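PDB 1TUO: putative phosphomannomutase, which probably interconverts phosphosugar isomers by moving a phosphoryl group, as a magnesium-dependent member of the phosphohexose mutase family. Local coordinates for residues 53-56 / 60-63; 180-185 / 191-196; 286-291 / 316-321; 296-301 / 306-311. One frame throughout, in Å; residues are numbered along the deposited sequence.

How the contacts relate
The contacts follow one another through the three alpha/beta/alpha domains. Contact 1 closes a short loop in the first domain, where strand 50-55 turns into helix 61-75. Contact 2 does the same in the second domain, between strand 180-183 and helix 192-199. Its centre is about 20 Å from that of contact 1. The third domain holds the other two. Contact 3 joins strand 286-290 to helix 315-322 and closes a longer loop. Contact 4, between 296-301 and 306-311, lies wholly within that loop. Contacts 3 and 4 touch and share neighbouring strands of one sheet. None of the four cross along the chain.

Contact 1: 53-56 / 60-63; sequences VGHD and LADA
H55 lays its imidazole ring over the start of helix 61-75. D62 CA sits 3.7 Å from the centroid of the H55 ring, only 4° off the ring normal. This is a CH-pi contact centred on the face. D62 CB touches the same face near the rim, 3.6 Å from H55 CE1. Nearer the strand backbone, H55 CB packs 3.5 Å from A61 O. The methyl group A61 CB meets D56 OD2 at 3.6 Å.

The ring is held by its own strand. H55 ND1 donates to D56 O over 2.9 Å. The oxygen lies close to the ring plane and offers a lone pair. For H55, chi1 of 65° together with chi2 of 86° brings ND1 to D56 O. D56 is tied down beyond the segments, by T107 through OD1 and by R58 N through OD2.

The contact lies where strand 50-55 passes into helix 61-75, the first joint of the beta-alpha-beta unit that ends in strand 78-82, in alpha/beta/alpha domain I. The bond to D56 O implies that ND1 carries a proton and that ring rotation is restricted. Between the two segments the join itself rests on CH-pi and van der Waals packing.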
loop_
_atom_site.group_PDB
_atom_site.type_symbol
_atom_site.label_atom_id
_atom_site.label_comp_id
_atom_site.label_asym_id
_atom_site.label_seq_id
_atom_site.Cartn_x
_atom_site.Cartn_y
_atom_site.Cartn_z
ATOM N N VAL A 53 8.155 0.334 17.160
ATOM C CA VAL A 53 8.948 -0.298 16.105
ATOM C C VAL A 53 8.269 -1.593 15.670
ATOM O O VAL A 53 7.718 -2.320 16.494
ATOM C CB VAL A 53 10.372 -0.640 16.609
ATOM C CG1 VAL A 53 11.170 -1.348 15.501
ATOM C CG2 VAL A 53 11.092 0.633 17.032
ATOM N N GLY A 54 8.307 -1.875 14.374
ATOM C CA GLY A 54 7.712 -3.100 13.877
ATOM C C GLY A 54 8.571 -3.665 12.764
ATOM O O GLY A 54 9.490 -2.996 12.288
ATOM N N HIS A 55 8.286 -4.899 12.350
ATOM C CA HIS A 55 9.046 -5.520 11.263
ATOM C C HIS A 55 8.157 -6.484 10.488
ATOM O O HIS A 55 7.128 -6.912 11.000
ATOM C CB HIS A 55 10.244 -6.276 11.832
ATOM C CG HIS A 55 9.871 -7.440 12.695
ATOM N ND1 HIS A 55 9.604 -8.694 12.184
ATOM C CD2 HIS A 55 9.734 -7.544 14.037
ATOM C CE1 HIS A 55 9.322 -9.519 13.176
ATOM N NE2 HIS A 55 9.395 -8.846 14.311
ATOM N N ASP A 56 8.544 -6.816 9.255
ATOM C CA ASP A 56 7.760 -7.755 8.463
ATOM C C ASP A 56 8.410 -9.139 8.504
ATOM O O ASP A 56 9.090 -9.457 9.476
ATOM C CB ASP A 56 7.566 -7.252 7.024
ATOM C CG ASP A 56 8.864 -7.066 6.266
ATOM O OD1 ASP A 56 8.802 -6.450 5.179
ATOM O OD2 ASP A 56 9.929 -7.527 6.730
ATOM N N LEU A 60 15.996 -11.494 8.756
ATOM C CA LEU A 60 16.619 -10.654 9.776
ATOM C C LEU A 60 15.845 -9.382 10.116
ATOM O O LEU A 60 16.318 -8.573 10.913
ATOM C CB LEU A 60 18.047 -10.267 9.372
ATOM C CG LEU A 60 19.129 -11.342 9.516
ATOM C CD1 LEU A 60 20.417 -10.836 8.887
ATOM C CD2 LEU A 60 19.339 -11.679 10.990
ATOM N N ALA A 61 14.656 -9.200 9.543
ATOM C CA ALA A 61 13.892 -7.986 9.852
ATOM C C ALA A 61 13.650 -7.907 11.356
ATOM O O ALA A 61 13.688 -6.822 11.957
ATOM C CB ALA A 61 12.561 -7.987 9.102
ATOM N N ASP A 62 13.400 -9.064 11.963
ATOM C CA ASP A 62 13.174 -9.129 13.398
ATOM C C ASP A 62 14.423 -8.694 14.161
ATOM O O ASP A 62 14.345 -7.901 15.104
ATOM C CB ASP A 62 12.726 -10.548 13.813
ATOM C CG ASP A 62 13.696 -11.654 13.378
ATOM O OD1 ASP A 62 14.619 -11.423 12.566
ATOM O OD2 ASP A 62 13.506 -12.793 13.859
ATOM N N ALA A 63 15.583 -9.193 13.740
ATOM C CA ALA A 63 16.834 -8.828 14.402
ATOM C C ALA A 63 17.149 -7.338 14.241
ATOM O O ALA A 63 17.621 -6.689 15.182
ATOM C CB ALA A 63 17.986 -9.672 13.852
#

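Contact 2: 180-185 / 191-196; sequences LYHDSM and GFLKGF
The ring of H182 is sandwiched between a leucine methyl and a serine hydroxyl oxygen. L193 CD1 lies over one face, 3.8 Å from the centroid of the H182 ring and 17° off its normal, a CH-pi contact. S184 OG lies above the opposite face, offset toward the rim. The L193 side chain crosses the histidine side chain at about a right angle. Its CD1 also reaches L180 CD2 at 4.1 Å, so one methyl serves two residues of the strand.

H182 and L180 project from the same side of strand 180-183. That strand opens the beta-alpha-beta unit formed with helix 192-199 and strand 206-209, part of alpha/beta/alpha domain II. G191 is the N-cap of helix 192-199.

A water bridges the two segments at the edge of the imidazole. It lies in the ring plane, 2.9 Å from H182 ND1, and accepts from K194 N at 3.1 Å. The other ring nitrogen, H182 NE2, bonds to T248 OG1. H182 CG is anti to the backbone N (chi1 179°), which carries the ring out toward the helix. L193 also packs against L353 of helix 348-362 and V246 of strand 244-248.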
loop_
_atom_site.group_PDB
_atom_site.type_symbol
_atom_site.label_atom_id
_atom_site.label_comp_id
_atom_site.label_asym_id
_atom_site.label_seq_id
_atom_site.Cartn_x
_atom_site.Cartn_y
_atom_site.Cartn_z
ATOM N N LEU A 180 -13.701 -16.334 0.982
ATOM C CA LEU A 180 -12.632 -15.386 0.716
ATOM C C LEU A 180 -11.291 -16.108 0.765
ATOM O O LEU A 180 -10.950 -16.739 1.764
ATOM C CB LEU A 180 -12.641 -14.250 1.743
ATOM C CG LEU A 180 -11.531 -13.199 1.582
ATOM C CD1 LEU A 180 -11.685 -12.475 0.254
ATOM C CD2 LEU A 180 -11.586 -12.206 2.731
ATOM N N TYR A 181 -10.550 -16.041 -0.333
ATOM C CA TYR A 181 -9.234 -16.649 -0.381
ATOM C C TYR A 181 -8.271 -15.525 -0.042
ATOM O O TYR A 181 -8.422 -14.404 -0.542
ATOM C CB TYR A 181 -8.924 -17.194 -1.780
ATOM C CG TYR A 181 -9.718 -18.428 -2.146
ATOM C CD1 TYR A 181 -11.025 -18.327 -2.616
ATOM C CD2 TYR A 181 -9.163 -19.698 -2.006
ATOM C CE1 TYR A 181 -11.764 -19.468 -2.940
ATOM C CE2 TYR A 181 -9.890 -20.846 -2.324
ATOM C CZ TYR A 181 -11.190 -20.722 -2.792
ATOM O OH TYR A 181 -11.911 -21.856 -3.118
ATOM N N HIS A 182 -7.313 -15.812 0.834
ATOM C CA HIS A 182 -6.328 -14.814 1.221
ATOM C C HIS A 182 -4.923 -15.334 0.988
ATOM O O HIS A 182 -4.426 -16.177 1.739
ATOM C CB HIS A 182 -6.461 -14.430 2.696
ATOM C CG HIS A 182 -5.447 -13.418 3.141
ATOM N ND1 HIS A 182 -5.157 -13.184 4.468
ATOM C CD2 HIS A 182 -4.657 -12.578 2.430
ATOM C CE1 HIS A 182 -4.231 -12.245 4.556
ATOM N NE2 HIS A 182 -3.912 -11.859 3.333
ATOM N N ASP A 183 -4.301 -14.812 -0.062
ATOM C CA ASP A 183 -2.936 -15.146 -0.432
ATOM C C ASP A 183 -2.087 -14.112 0.306
ATOM O O ASP A 183 -2.146 -12.922 -0.009
ATOM C CB ASP A 183 -2.792 -14.995 -1.946
ATOM C CG ASP A 183 -1.388 -15.250 -2.445
ATOM O OD1 ASP A 183 -1.205 -15.149 -3.676
ATOM O OD2 ASP A 183 -0.479 -15.548 -1.634
ATOM N N SER A 184 -1.336 -14.566 1.308
ATOM C CA SER A 184 -0.481 -13.678 2.094
ATOM C C SER A 184 0.898 -13.508 1.467
ATOM O O SER A 184 1.680 -12.659 1.896
ATOM C CB SER A 184 -0.336 -14.214 3.523
ATOM O OG SER A 184 -1.551 -14.079 4.238
ATOM N N MET A 185 1.178 -14.314 0.447
ATOM C CA MET A 185 2.449 -14.277 -0.276
ATOM C C MET A 185 3.662 -14.490 0.630
ATOM O O MET A 185 4.776 -14.108 0.279
ATOM C CB MET A 185 2.593 -12.942 -1.032
ATOM C CG MET A 185 1.425 -12.616 -1.962
ATOM S SD MET A 185 1.688 -11.147 -2.993
ATOM C CE MET A 185 2.510 -11.892 -4.444
ATOM N N GLY A 191 -2.947 -14.363 8.417
ATOM C CA GLY A 191 -3.819 -14.519 9.568
ATOM C C GLY A 191 -4.624 -13.318 10.026
ATOM O O GLY A 191 -5.475 -13.450 10.908
ATOM N N PHE A 192 -4.391 -12.153 9.433
ATOM C CA PHE A 192 -5.109 -10.962 9.856
ATOM C C PHE A 192 -6.572 -10.870 9.450
ATOM O O PHE A 192 -7.374 -10.281 10.172
ATOM C CB PHE A 192 -4.348 -9.701 9.424
ATOM C CG PHE A 192 -3.247 -9.333 10.365
ATOM C CD1 PHE A 192 -2.054 -10.050 10.382
ATOM C CD2 PHE A 192 -3.440 -8.330 11.313
ATOM C CE1 PHE A 192 -1.071 -9.782 11.334
ATOM C CE2 PHE A 192 -2.461 -8.056 12.270
ATOM C CZ PHE A 192 -1.279 -8.785 12.281
ATOM N N LEU A 193 -6.935 -11.451 8.315
ATOM C CA LEU A 193 -8.330 -11.406 7.893
ATOM C C LEU A 193 -9.143 -12.428 8.689
ATOM O O LEU A 193 -10.245 -12.126 9.140
ATOM C CB LEU A 193 -8.443 -11.671 6.390
ATOM C CG LEU A 193 -7.867 -10.538 5.534
ATOM C CD1 LEU A 193 -7.977 -10.897 4.061
ATOM C CD2 LEU A 193 -8.621 -9.244 5.820
ATOM N N LYS A 194 -8.596 -13.627 8.862
ATOM C CA LYS A 194 -9.276 -14.664 9.639
ATOM C C LYS A 194 -9.370 -14.157 11.068
ATOM O O LYS A 194 -10.406 -14.286 11.728
ATOM C CB LYS A 194 -8.480 -15.968 9.637
ATOM C CG LYS A 194 -8.386 -16.666 8.297
ATOM C CD LYS A 194 -7.615 -17.969 8.443
ATOM C CE LYS A 194 -7.493 -18.700 7.121
ATOM N NZ LYS A 194 -6.714 -19.962 7.285
ATOM N N GLY A 195 -8.272 -13.573 11.539
ATOM C CA GLY A 195 -8.231 -13.041 12.885
ATOM C C GLY A 195 -9.324 -12.018 13.137
ATOM O O GLY A 195 -10.064 -12.132 14.112
ATOM N N PHE A 196 -9.432 -11.022 12.263
ATOM C CA PHE A 196 -10.450 -9.985 12.419
ATOM C C PHE A 196 -11.865 -10.553 12.470
ATOM O O PHE A 196 -12.674 -10.159 13.312
ATOM C CB PHE A 196 -10.389 -8.973 11.276
ATOM C CG PHE A 196 -11.578 -8.053 11.232
ATOM C CD1 PHE A 196 -11.675 -6.978 12.108
ATOM C CD2 PHE A 196 -12.636 -8.307 10.362
ATOM C CE1 PHE A 196 -12.810 -6.168 12.120
ATOM C CE2 PHE A 196 -13.778 -7.504 10.366
ATOM C CZ PHE A 196 -13.865 -6.432 11.248
HETATM O O HOH W 1 -6.129 -14.161 7.045
#

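Contact 3: 286-291 / 316-321; sequences RAVKNF and KWIKEE
R286 and E321 meet with their flat groups steeply turned. The guanidinium and carboxylate planes stand 72° apart, and the two side chains cross at about a right angle. R286 grips end-on with both terminal nitrogens, both going to one oxygen. NH1 of R286 lies 2.8 Å from E321 OE2, and so does R286 NH2. The oxygen sits close to the guanidinium plane. NH1 uses the anti lone pair of OE2, while NH2 comes in on the anti side but tilted from the carboxylate plane. Both bonds are bent, with N-H...O angles near 144°. This salt bridge is shared: K324 NZ also pairs with E321 OE2, and T309 OG1 accepts from R286 NH1. Two positive groups, the R286 guanidinium and the K324 ammonium, meet at OE2 and would probably favour the ionised carboxylate.

R286 runs extended from CG to NE, while E321 bends at its second torsion to reach the arginine. Beside the ion pair, the V288 and I318 side chains lie alongside each other, pointing opposite ways. V288 CG1 touches I318 CG1 at 4.0 Å. V288 CG2 packs 4.1 Å from E321 CB.

The axes of 286-290 and 316-321 run nearly antiparallel, at 164°, and come within 8.6 Å at their closest. Strand 286-290 lies between 308-311 and 327-331 in the domain III sheet. Helix 315-322 links those two along the chain and packs over the strand between them.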
loop_
_atom_site.group_PDB
_atom_site.type_symbol
_atom_site.label_atom_id
_atom_site.label_comp_id
_atom_site.label_asym_id
_atom_site.label_seq_id
_atom_site.Cartn_x
_atom_site.Cartn_y
_atom_site.Cartn_z
ATOM N N ARG A 286 -13.649 14.679 -1.161
ATOM C CA ARG A 286 -12.942 14.412 -2.403
ATOM C C ARG A 286 -12.149 13.114 -2.359
ATOM O O ARG A 286 -11.870 12.570 -1.291
ATOM C CB ARG A 286 -12.002 15.577 -2.708
ATOM C CG ARG A 286 -11.135 15.929 -1.521
ATOM C CD ARG A 286 -10.299 17.184 -1.728
ATOM N NE ARG A 286 -9.545 17.475 -0.512
ATOM C CZ ARG A 286 -8.235 17.700 -0.468
ATOM N NH1 ARG A 286 -7.505 17.678 -1.579
ATOM N NH2 ARG A 286 -7.653 17.933 0.697
ATOM N N ALA A 287 -11.813 12.614 -3.540
ATOM C CA ALA A 287 -11.014 11.408 -3.668
ATOM C C ALA A 287 -9.642 11.925 -4.082
ATOM O O ALA A 287 -9.548 12.878 -4.858
ATOM C CB ALA A 287 -11.591 10.504 -4.757
ATOM N N VAL A 288 -8.580 11.314 -3.564
ATOM C CA VAL A 288 -7.229 11.738 -3.905
ATOM C C VAL A 288 -6.541 10.590 -4.638
ATOM O O VAL A 288 -6.643 9.440 -4.223
ATOM C CB VAL A 288 -6.423 12.101 -2.637
ATOM C CG1 VAL A 288 -5.096 12.750 -3.028
ATOM C CG2 VAL A 288 -7.249 13.027 -1.747
ATOM N N LYS A 289 -5.860 10.905 -5.736
ATOM C CA LYS A 289 -5.178 9.882 -6.532
ATOM C C LYS A 289 -3.853 10.397 -7.064
ATOM O O LYS A 289 -3.709 11.591 -7.325
ATOM C CB LYS A 289 -6.057 9.469 -7.722
ATOM C CG LYS A 289 -6.484 10.647 -8.606
ATOM C CD LYS A 289 -7.041 10.209 -9.968
ATOM C CE LYS A 289 -5.988 10.349 -11.069
ATOM N NZ LYS A 289 -6.536 10.147 -12.450
ATOM N N ASN A 290 -2.870 9.515 -7.226
ATOM C CA ASN A 290 -1.616 9.994 -7.783
ATOM C C ASN A 290 -1.752 10.063 -9.304
ATOM O O ASN A 290 -2.750 9.611 -9.877
ATOM C CB ASN A 290 -0.408 9.137 -7.345
ATOM C CG ASN A 290 -0.310 7.794 -8.061
ATOM O OD1 ASN A 290 -0.790 7.615 -9.183
ATOM N ND2 ASN A 290 0.364 6.846 -7.413
ATOM N N PHE A 291 -0.743 10.642 -9.943
ATOM C CA PHE A 291 -0.707 10.866 -11.386
ATOM C C PHE A 291 -0.885 9.661 -12.318
ATOM O O PHE A 291 -1.268 9.832 -13.473
ATOM C CB PHE A 291 0.604 11.590 -11.712
ATOM C CG PHE A 291 0.580 12.377 -12.993
ATOM C CD1 PHE A 291 -0.503 13.190 -13.310
ATOM C CD2 PHE A 291 1.682 12.360 -13.848
ATOM C CE1 PHE A 291 -0.492 13.982 -14.460
ATOM C CE2 PHE A 291 1.704 13.147 -14.996
ATOM C CZ PHE A 291 0.616 13.960 -15.304
ATOM N N LYS A 316 3.117 10.446 0.375
ATOM C CA LYS A 316 3.223 11.627 1.221
ATOM C C LYS A 316 2.230 12.693 0.762
ATOM O O LYS A 316 1.647 13.407 1.586
ATOM C CB LYS A 316 4.647 12.195 1.177
ATOM C CG LYS A 316 5.099 12.656 -0.200
ATOM C CD LYS A 316 6.494 13.263 -0.151
ATOM C CE LYS A 316 7.007 13.555 -1.549
ATOM N NZ LYS A 316 6.549 14.943 -1.540
ATOM N N TRP A 317 2.033 12.796 -0.550
ATOM C CA TRP A 317 1.112 13.789 -1.101
ATOM C C TRP A 317 -0.336 13.495 -0.721
ATOM O O TRP A 317 -1.128 14.413 -0.518
ATOM C CB TRP A 317 1.206 13.854 -2.630
ATOM C CG TRP A 317 2.536 14.280 -3.178
ATOM C CD1 TRP A 317 3.612 13.477 -3.453
ATOM C CD2 TRP A 317 2.918 15.606 -3.568
ATOM N NE1 TRP A 317 4.634 14.223 -3.996
ATOM C CE2 TRP A 317 4.235 15.532 -4.076
ATOM C CE3 TRP A 317 2.273 16.853 -3.538
ATOM C CZ2 TRP A 317 4.922 16.656 -4.552
ATOM C CZ3 TRP A 317 2.956 17.971 -4.011
ATOM C CH2 TRP A 317 4.267 17.863 -4.511
ATOM N N ILE A 318 -0.686 12.215 -0.647
ATOM C CA ILE A 318 -2.045 11.822 -0.292
ATOM C C ILE A 318 -2.276 12.047 1.201
ATOM O O ILE A 318 -3.341 12.503 1.613
ATOM C CB ILE A 318 -2.301 10.334 -0.660
ATOM C CG1 ILE A 318 -2.225 10.171 -2.183
ATOM C CG2 ILE A 318 -3.664 9.883 -0.147
ATOM C CD1 ILE A 318 -2.329 8.737 -2.667
ATOM N N LYS A 319 -1.271 11.730 2.013
ATOM C CA LYS A 319 -1.384 11.922 3.453
ATOM C C LYS A 319 -1.610 13.398 3.782
ATOM O O LYS A 319 -2.463 13.730 4.604
ATOM C CB LYS A 319 -0.119 11.413 4.156
ATOM C CG LYS A 319 -0.040 11.756 5.642
ATOM C CD LYS A 319 0.978 10.855 6.341
ATOM C CE LYS A 319 1.324 11.373 7.734
ATOM N NZ LYS A 319 2.211 12.573 7.662
ATOM N N GLU A 320 -0.861 14.284 3.132
ATOM C CA GLU A 320 -1.020 15.716 3.384
ATOM C C GLU A 320 -2.476 16.122 3.174
ATOM O O GLU A 320 -3.057 16.835 3.995
ATOM C CB GLU A 320 -0.125 16.548 2.455
ATOM C CG GLU A 320 -0.221 18.057 2.721
ATOM C CD GLU A 320 0.741 18.878 1.874
ATOM O OE1 GLU A 320 0.436 19.141 0.688
ATOM O OE2 GLU A 320 1.808 19.256 2.400
ATOM N N GLU A 321 -3.071 15.656 2.081
ATOM C CA GLU A 321 -4.458 15.998 1.790
ATOM C C GLU A 321 -5.445 15.372 2.773
ATOM O O GLU A 321 -6.440 15.995 3.137
ATOM C CB GLU A 321 -4.802 15.614 0.345
ATOM C CG GLU A 321 -4.004 16.423 -0.675
ATOM C CD GLU A 321 -3.994 17.916 -0.347
ATOM O OE1 GLU A 321 -2.907 18.469 -0.073
ATOM O OE2 GLU A 321 -5.083 18.532 -0.351
#

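Contact 4: 296-301 / 306-311; sequences LLDRLG and FGVTTT
The helix-to-strand return of a beta-alpha-beta unit brings G301 against F306. Here helix 296-304 leads into strand 308-311. F306 N donates to G301 O over 2.9 Å, on a lone pair in the carbonyl plane. The F306 ring turns back so that one face lies on G301. G301 CA sits 3.4 Å from the centroid of the F306 ring and 7° off the normal, a close CH-pi contact over the face. A first torsion of 62° tucks CG over the F306 backbone, which turns the ring back to G301. G301 has no side chain, and its CA lies directly on the ring, with V308 CG2 4.3 Å from G301 CA.

Two leucines also touch the ring. L297 CD1 comes to the ring edge, 4.2 Å from F306 CE2. L300 CG lies 4.0 Å from F306 CZ. In alpha/beta/alpha domain III this unit starts at strand 286-290, so the helix crosses over to lay 308-311 beside its first strand. The ring also meets F328 edge-to-face.

Further along, V308 CG2 packs 3.8 Å from L297 O. A water links V308 O, at 2.9 Å, with T310 OG1, at 2.7 Å. It also makes a weak bond to D298 OD1. The other oxygen of that carboxylate, D298 OD2, forms a salt bridge with K289 of the neighbouring strand.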
loop_
_atom_site.group_PDB
_atom_site.type_symbol
_atom_site.label_atom_id
_atom_site.label_comp_id
_atom_site.label_asym_id
_atom_site.label_seq_id
_atom_site.Cartn_x
_atom_site.Cartn_y
_atom_site.Cartn_z
ATOM N N LEU A 296 -10.746 7.078 -14.838
ATOM C CA LEU A 296 -12.136 6.713 -14.601
ATOM C C LEU A 296 -12.543 7.309 -13.256
ATOM O O LEU A 296 -13.714 7.587 -13.023
ATOM C CB LEU A 296 -12.325 5.190 -14.574
ATOM C CG LEU A 296 -12.879 4.534 -15.847
ATOM C CD1 LEU A 296 -11.805 4.514 -16.929
ATOM C CD2 LEU A 296 -13.338 3.111 -15.538
ATOM N N LEU A 297 -11.577 7.505 -12.362
ATOM C CA LEU A 297 -11.915 8.082 -11.062
ATOM C C LEU A 297 -12.354 9.532 -11.265
ATOM O O LEU A 297 -13.353 9.976 -10.686
ATOM C CB LEU A 297 -10.724 8.023 -10.100
ATOM C CG LEU A 297 -11.003 8.545 -8.684
ATOM C CD1 LEU A 297 -12.187 7.798 -8.076
ATOM C CD2 LEU A 297 -9.762 8.363 -7.828
ATOM N N ASP A 298 -11.611 10.269 -12.091
ATOM C CA ASP A 298 -11.947 11.665 -12.378
ATOM C C ASP A 298 -13.348 11.729 -12.982
ATOM O O ASP A 298 -14.170 12.559 -12.586
ATOM C CB ASP A 298 -10.963 12.277 -13.385
ATOM C CG ASP A 298 -9.518 12.118 -12.968
ATOM O OD1 ASP A 298 -8.818 13.144 -12.857
ATOM O OD2 ASP A 298 -9.080 10.967 -12.761
ATOM N N ARG A 299 -13.611 10.846 -13.943
ATOM C CA ARG A 299 -14.913 10.801 -14.609
ATOM C C ARG A 299 -16.024 10.444 -13.625
ATOM O O ARG A 299 -17.102 11.040 -13.655
ATOM C CB ARG A 299 -14.889 9.790 -15.770
ATOM C CG ARG A 299 -16.231 9.603 -16.500
ATOM C CD ARG A 299 -16.764 10.906 -17.094
ATOM N NE ARG A 299 -16.009 11.353 -18.264
ATOM C CZ ARG A 299 -16.124 10.834 -19.484
ATOM N NH1 ARG A 299 -16.970 9.835 -19.714
ATOM N NH2 ARG A 299 -15.393 11.319 -20.481
ATOM N N LEU A 300 -15.763 9.482 -12.742
ATOM C CA LEU A 300 -16.775 9.087 -11.766
ATOM C C LEU A 300 -17.128 10.296 -10.900
ATOM O O LEU A 300 -18.300 10.545 -10.602
ATOM C CB LEU A 300 -16.255 7.946 -10.885
ATOM C CG LEU A 300 -17.270 7.256 -9.969
ATOM C CD1 LEU A 300 -18.314 6.522 -10.811
ATOM C CD2 LEU A 300 -16.551 6.270 -9.053
ATOM N N GLY A 301 -16.105 11.050 -10.513
ATOM C CA GLY A 301 -16.317 12.227 -9.692
ATOM C C GLY A 301 -17.123 13.310 -10.385
ATOM O O GLY A 301 -17.948 13.968 -9.756
ATOM N N PHE A 306 -18.384 14.441 -6.921
ATOM C CA PHE A 306 -17.359 14.568 -5.887
ATOM C C PHE A 306 -16.042 15.008 -6.509
ATOM O O PHE A 306 -15.710 14.624 -7.630
ATOM C CB PHE A 306 -17.178 13.270 -5.068
ATOM C CG PHE A 306 -16.711 12.076 -5.861
ATOM C CD1 PHE A 306 -17.627 11.149 -6.351
ATOM C CD2 PHE A 306 -15.352 11.841 -6.058
ATOM C CE1 PHE A 306 -17.201 10.001 -7.019
ATOM C CE2 PHE A 306 -14.914 10.694 -6.729
ATOM C CZ PHE A 306 -15.842 9.772 -7.208
ATOM N N GLY A 307 -15.303 15.831 -5.779
ATOM C CA GLY A 307 -14.044 16.329 -6.292
ATOM C C GLY A 307 -12.954 15.281 -6.342
ATOM O O GLY A 307 -13.004 14.278 -5.625
ATOM N N VAL A 308 -11.975 15.510 -7.210
ATOM C CA VAL A 308 -10.848 14.596 -7.346
ATOM C C VAL A 308 -9.565 15.403 -7.403
ATOM O O VAL A 308 -9.405 16.274 -8.257
ATOM C CB VAL A 308 -10.957 13.739 -8.622
ATOM C CG1 VAL A 308 -9.744 12.819 -8.733
ATOM C CG2 VAL A 308 -12.229 12.920 -8.583
ATOM N N THR A 309 -8.661 15.116 -6.471
ATOM C CA THR A 309 -7.377 15.793 -6.401
ATOM C C THR A 309 -6.313 14.853 -6.934
ATOM O O THR A 309 -6.268 13.697 -6.540
ATOM C CB THR A 309 -7.028 16.159 -4.950
ATOM O OG1 THR A 309 -7.977 17.119 -4.463
ATOM C CG2 THR A 309 -5.618 16.737 -4.866
ATOM N N THR A 310 -5.469 15.352 -7.834
ATOM C CA THR A 310 -4.397 14.546 -8.410
ATOM C C THR A 310 -3.064 15.014 -7.853
ATOM O O THR A 310 -2.762 16.208 -7.854
ATOM C CB THR A 310 -4.375 14.663 -9.946
ATOM O OG1 THR A 310 -5.626 14.204 -10.471
ATOM C CG2 THR A 310 -3.246 13.821 -10.537
ATOM N N THR A 311 -2.267 14.065 -7.379
ATOM C CA THR A 311 -0.970 14.372 -6.797
ATOM C C THR A 311 0.150 13.612 -7.494
ATOM O O THR A 311 -0.091 12.633 -8.194
ATOM C CB THR A 311 -0.927 13.963 -5.325
ATOM O OG1 THR A 311 -1.120 12.545 -5.227
ATOM C CG2 THR A 311 -2.023 14.673 -4.541
HETATM O O HOH W 2 -7.905 15.683 -10.657
#